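Local coordinates for protein tricorn protease (Thermoplasma acidophilum, PDB 1K32) that cleaves peptides as a serine protease, probably breaking down fragments released by the proteasome, in a six-chain assembly with beta-propeller domains that probably gate substrate entry, at residues R833-S836 against W837-N841; G1017-P1020 against Q1021-Y1024. One frame throughout, in Å; residues are numbered along the deposited sequence.

Contact 1 comes first along the chain, inside helix 830-848; contact 2 follows much later, where the loop after helix 1011-1015 turns into helix 1020-1032. Their centres lie about 15 Å apart, on the same side of the chain's centre. They meet directly: Asn841 CG and Ile1022 CD1 pack at 3.9 Å. A hydrogen bond joins the same two helices, Asp1023 OD2 to Tyr844 OH. Helix 830-848 leads straight into strand 853-857, an outermost strand of the parallel five-stranded sheet of the S41 peptidase region, so the C-terminal helix is packed back onto the element that precedes that sheet.

Contact 1: residues R833-S836 against W837-N841; sequences RYRS and WVEAN
One face of the Tyr834 ring carries the CG2 methyl of Val838, 3.7 Å from the ring centroid and 28° off its normal, a CH-pi contact shifted toward the rim. With Tyr834 CG anti to its own N (chi1 168°), the ring swings alongside the next turn and into reach of that methyl. Trp837 has Asn841 OD1 over one face near the rim and Tyr834 O at its edge; it meets Phe130 and His857 edge-to-face. The Arg835 guanidinium is approached at its edge: Val838 CG1 lies near its plane, and so does Glu839 OE2, which takes both NH1 (3.0 Å) and NH2 (3.1 Å) in an end-on salt bridge to a single oxygen. The carboxylate stands almost perpendicular to the guanidinium, 85° between planes. Tyr834–Val838 and Arg835–Glu839 are i, i+4 pairs of helix 830-848, Arg835–Val838 an i, i+3 pair. Outside the segments, Arg835 NE is paired with Glu765, Glu839 OE1 with Arg842, and Tyr834 OH is hydrogen-bonded to His857 of strand 853-857. A glutamine at Glu839 would probably leave the NH1/NH2 end of Arg835, and Arg842, without this shared negative charge, Arg835 keeping Glu765 at NE. Val838 N bonds to Tyr834 O at 2.9 Å.

Contact 2: residues G1017-P1020 against Q1021-Y1024; sequences GKDP and QIDY
Asp1019 OD1 accepts from Ile1022 N at 2.9 Å, with an N-H...O angle of 170°, so the bond is nearly straight at the donor. At the acceptor it is different: the N-H arrives from above the carboxylate plane, 60° out of it. OD1 also lies 3.0 Å from Gln1021 N. CG of Asp1019 stands anti to its backbone N (chi1 -179°), which carries the carboxylate forward over the first turn. There it crosses the Ile1022 side chain at about a right angle, and CG2 of Ile1022 rests 3.5 Å from Asp1019 CG, an apolar methyl laid against the carboxylate carbon. The main chain adds Asp1023 N to Asp1019 O at 3.1 Å and Tyr1024 N to Pro1020 O at 3.0 Å.

This is an N-cap: Asp1019 immediately precedes helix 1020-1032, and its side chain supplies an acceptor to an amide of the first turn. Pro1020 opens the helix, a place where its lack of an N-H costs no helical bond. The start of the helix would probably also favour the negative charge of Asp1019. Upstream, Gly1017, the first residue beyond helix 1011-1015 to leave helical angles, has positive phi and two bonds back into the last turn, a Schellman motif, so one helix is closed off and the next capped within a few residues.

Further out, a salt bridge from OD2 of Asp1019 to Arg887 gives the capping carboxylate a second partner at its other oxygen. Tyr1009 packs against both Asp1019 and Pro1020. Asp1023 OD2 is hydrogen-bonded to Tyr844 OH, while Ile1022 sits on Asn841, Tyr844 and Val845, fixing the first turn against helix 830-848.

Contact 1: residues R833-S836 against W837-N841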
loop_
_atom_site.group_PDB
_atom_site.type_symbol
_atom_site.label_atom_id
_atom_site.label_comp_id
_atom_site.label_asym_id
_atom_site.label_seq_id
_atom_site.Cartn_x
_atom_site.Cartn_y
_atom_site.Cartn_z
ATOM N N ARG A 833 -36.550 28.179 25.430
ATOM C CA ARG A 833 -37.643 28.833 26.142
ATOM C C ARG A 833 -37.916 28.134 27.473
ATOM O O ARG A 833 -38.220 28.782 28.465
ATOM C CB ARG A 833 -38.917 28.836 25.283
ATOM C CG ARG A 833 -38.880 29.804 24.102
ATOM C CD ARG A 833 -40.067 29.622 23.149
ATOM N NE ARG A 833 -39.890 30.438 21.949
ATOM C CZ ARG A 833 -40.173 31.735 21.880
ATOM N NH1 ARG A 833 -39.960 32.394 20.756
ATOM N NH2 ARG A 833 -40.696 32.365 22.920
ATOM N N TYR A 834 -37.799 26.810 27.488
ATOM C CA TYR A 834 -38.020 26.022 28.708
ATOM C C TYR A 834 -36.963 26.307 29.782
ATOM O O TYR A 834 -37.287 26.574 30.946
ATOM C CB TYR A 834 -37.998 24.522 28.397
ATOM C CG TYR A 834 -37.939 23.679 29.651
ATOM C CD1 TYR A 834 -39.032 23.615 30.515
ATOM C CD2 TYR A 834 -36.764 23.021 30.016
ATOM C CE1 TYR A 834 -38.962 22.927 31.713
ATOM C CE2 TYR A 834 -36.677 22.324 31.221
ATOM C CZ TYR A 834 -37.780 22.283 32.065
ATOM O OH TYR A 834 -37.699 21.622 33.264
ATOM N N ARG A 835 -35.694 26.229 29.405
ATOM C CA ARG A 835 -34.632 26.490 30.375
ATOM C C ARG A 835 -34.676 27.945 30.866
ATOM O O ARG A 835 -34.447 28.210 32.048
ATOM C CB ARG A 835 -33.265 26.130 29.774
ATOM C CG ARG A 835 -33.081 24.623 29.516
ATOM C CD ARG A 835 -32.705 23.839 30.776
ATOM N NE ARG A 835 -31.499 24.415 31.352
ATOM C CZ ARG A 835 -31.445 25.006 32.538
ATOM N NH1 ARG A 835 -30.300 25.528 32.944
ATOM N NH2 ARG A 835 -32.516 25.038 33.330
ATOM N N SER A 836 -34.984 28.889 29.976
ATOM C CA SER A 836 -35.096 30.293 30.393
ATOM C C SER A 836 -36.214 30.401 31.456
ATOM O O SER A 836 -36.063 31.073 32.471
ATOM C CB SER A 836 -35.411 31.180 29.178
ATOM O OG SER A 836 -36.044 32.399 29.538
ATOM N N TRP A 837 -37.329 29.723 31.209
ATOM C CA TRP A 837 -38.466 29.713 32.140
ATOM C C TRP A 837 -38.031 29.123 33.484
ATOM O O TRP A 837 -38.296 29.693 34.545
ATOM C CB TRP A 837 -39.617 28.875 31.552
ATOM C CG TRP A 837 -40.852 28.813 32.430
ATOM C CD1 TRP A 837 -41.862 29.739 32.504
ATOM C CD2 TRP A 837 -41.200 27.767 33.351
ATOM N NE1 TRP A 837 -42.815 29.330 33.410
ATOM C CE2 TRP A 837 -42.437 28.123 33.942
ATOM C CE3 TRP A 837 -40.587 26.562 33.734
ATOM C CZ2 TRP A 837 -43.076 27.313 34.895
ATOM C CZ3 TRP A 837 -41.223 25.755 34.682
ATOM C CH2 TRP A 837 -42.455 26.137 35.252
ATOM N N VAL A 838 -37.368 27.971 33.444
ATOM C CA VAL A 838 -36.884 27.341 34.671
ATOM C C VAL A 838 -35.911 28.251 35.429
ATOM O O VAL A 838 -36.052 28.444 36.636
ATOM C CB VAL A 838 -36.172 26.005 34.372
ATOM C CG1 VAL A 838 -35.443 25.500 35.613
ATOM C CG2 VAL A 838 -37.184 24.976 33.917
ATOM N N GLU A 839 -34.919 28.804 34.732
ATOM C CA GLU A 839 -33.934 29.674 35.390
ATOM C C GLU A 839 -34.551 30.934 35.989
ATOM O O GLU A 839 -34.065 31.438 37.011
ATOM C CB GLU A 839 -32.807 30.059 34.427
ATOM C CG GLU A 839 -31.867 28.908 34.046
ATOM C CD GLU A 839 -31.199 28.239 35.252
ATOM O OE1 GLU A 839 -30.594 28.945 36.089
ATOM O OE2 GLU A 839 -31.267 26.993 35.362
ATOM N N ALA A 840 -35.612 31.439 35.355
ATOM C CA ALA A 840 -36.319 32.622 35.846
ATOM C C ALA A 840 -37.048 32.247 37.143
ATOM O O ALA A 840 -37.014 32.986 38.120
ATOM C CB ALA A 840 -37.325 33.117 34.795
ATOM N N ASN A 841 -37.714 31.097 37.145
ATOM C CA ASN A 841 -38.418 30.651 38.350
ATOM C C ASN A 841 -37.406 30.473 39.472
ATOM O O ASN A 841 -37.659 30.828 40.620
ATOM C CB ASN A 841 -39.140 29.316 38.095
ATOM C CG ASN A 841 -40.493 29.498 37.423
ATOM O OD1 ASN A 841 -41.051 28.556 36.851
ATOM N ND2 ASN A 841 -41.037 30.704 37.506
#

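Contact 2: residues G1017-P1020 against Q1021-Y1024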
loop_
_atom_site.group_PDB
_atom_site.type_symbol
_atom_site.label_atom_id
_atom_site.label_comp_id
_atom_site.label_asym_id
_atom_site.label_seq_id
_atom_site.Cartn_x
_atom_site.Cartn_y
_atom_site.Cartn_z
ATOM N N GLY A 1017 -49.846 39.042 35.877
ATOM C CA GLY A 1017 -48.467 38.587 35.837
ATOM C C GLY A 1017 -47.999 37.877 37.097
ATOM O O GLY A 1017 -46.802 37.780 37.354
ATOM N N LYS A 1018 -48.935 37.374 37.891
ATOM C CA LYS A 1018 -48.569 36.682 39.112
ATOM C C LYS A 1018 -48.777 35.176 38.992
ATOM O O LYS A 1018 -49.749 34.727 38.385
ATOM C CB LYS A 1018 -49.394 37.224 40.284
ATOM N N ASP A 1019 -47.838 34.409 39.540
ATOM C CA ASP A 1019 -47.932 32.951 39.565
ATOM C C ASP A 1019 -48.333 32.626 41.006
ATOM O O ASP A 1019 -47.477 32.483 41.879
ATOM C CB ASP A 1019 -46.585 32.293 39.263
ATOM C CG ASP A 1019 -46.670 30.770 39.269
ATOM O OD1 ASP A 1019 -47.466 30.218 40.062
ATOM O OD2 ASP A 1019 -45.938 30.128 38.496
ATOM N N PRO A 1020 -49.641 32.497 41.268
ATOM C CA PRO A 1020 -50.131 32.199 42.617
ATOM C C PRO A 1020 -49.627 30.882 43.202
ATOM O O PRO A 1020 -49.484 30.741 44.416
ATOM C CB PRO A 1020 -51.647 32.213 42.439
ATOM C CG PRO A 1020 -51.815 31.693 41.068
ATOM C CD PRO A 1020 -50.744 32.443 40.294
ATOM N N GLN A 1021 -49.336 29.926 42.334
ATOM C CA GLN A 1021 -48.879 28.629 42.807
ATOM C C GLN A 1021 -47.450 28.674 43.348
ATOM O O GLN A 1021 -47.192 28.184 44.436
ATOM C CB GLN A 1021 -49.041 27.598 41.686
ATOM C CG GLN A 1021 -50.520 27.357 41.363
ATOM C CD GLN A 1021 -50.753 26.609 40.069
ATOM O OE1 GLN A 1021 -51.817 26.018 39.862
ATOM N NE2 GLN A 1021 -49.770 26.645 39.179
ATOM N N ILE A 1022 -46.530 29.284 42.613
ATOM C CA ILE A 1022 -45.156 29.364 43.083
ATOM C C ILE A 1022 -45.053 30.291 44.300
ATOM O O ILE A 1022 -44.263 30.036 45.224
ATOM C CB ILE A 1022 -44.207 29.834 41.958
ATOM C CG1 ILE A 1022 -42.789 29.351 42.270
ATOM C CG2 ILE A 1022 -44.277 31.354 41.797
ATOM C CD1 ILE A 1022 -41.858 29.329 41.061
ATOM N N ASP A 1023 -45.854 31.357 44.308
ATOM C CA ASP A 1023 -45.867 32.285 45.439
ATOM C C ASP A 1023 -46.325 31.578 46.721
ATOM O O ASP A 1023 -45.719 31.732 47.777
ATOM C CB ASP A 1023 -46.806 33.457 45.161
ATOM C CG ASP A 1023 -46.164 34.526 44.315
ATOM O OD1 ASP A 1023 -46.908 35.360 43.758
ATOM O OD2 ASP A 1023 -44.921 34.538 44.217
ATOM N N TYR A 1024 -47.408 30.812 46.630
ATOM C CA TYR A 1024 -47.898 30.101 47.802
ATOM C C TYR A 1024 -46.849 29.114 48.312
ATOM O O TYR A 1024 -46.620 29.021 49.517
ATOM C CB TYR A 1024 -49.185 29.333 47.493
ATOM C CG TYR A 1024 -49.776 28.689 48.726
ATOM C CD1 TYR A 1024 -50.598 29.415 49.590
ATOM C CD2 TYR A 1024 -49.460 27.370 49.069
ATOM C CE1 TYR A 1024 -51.091 28.846 50.763
ATOM C CE2 TYR A 1024 -49.942 26.796 50.242
ATOM C CZ TYR A 1024 -50.757 27.539 51.083
ATOM O OH TYR A 1024 -51.234 26.975 52.251
#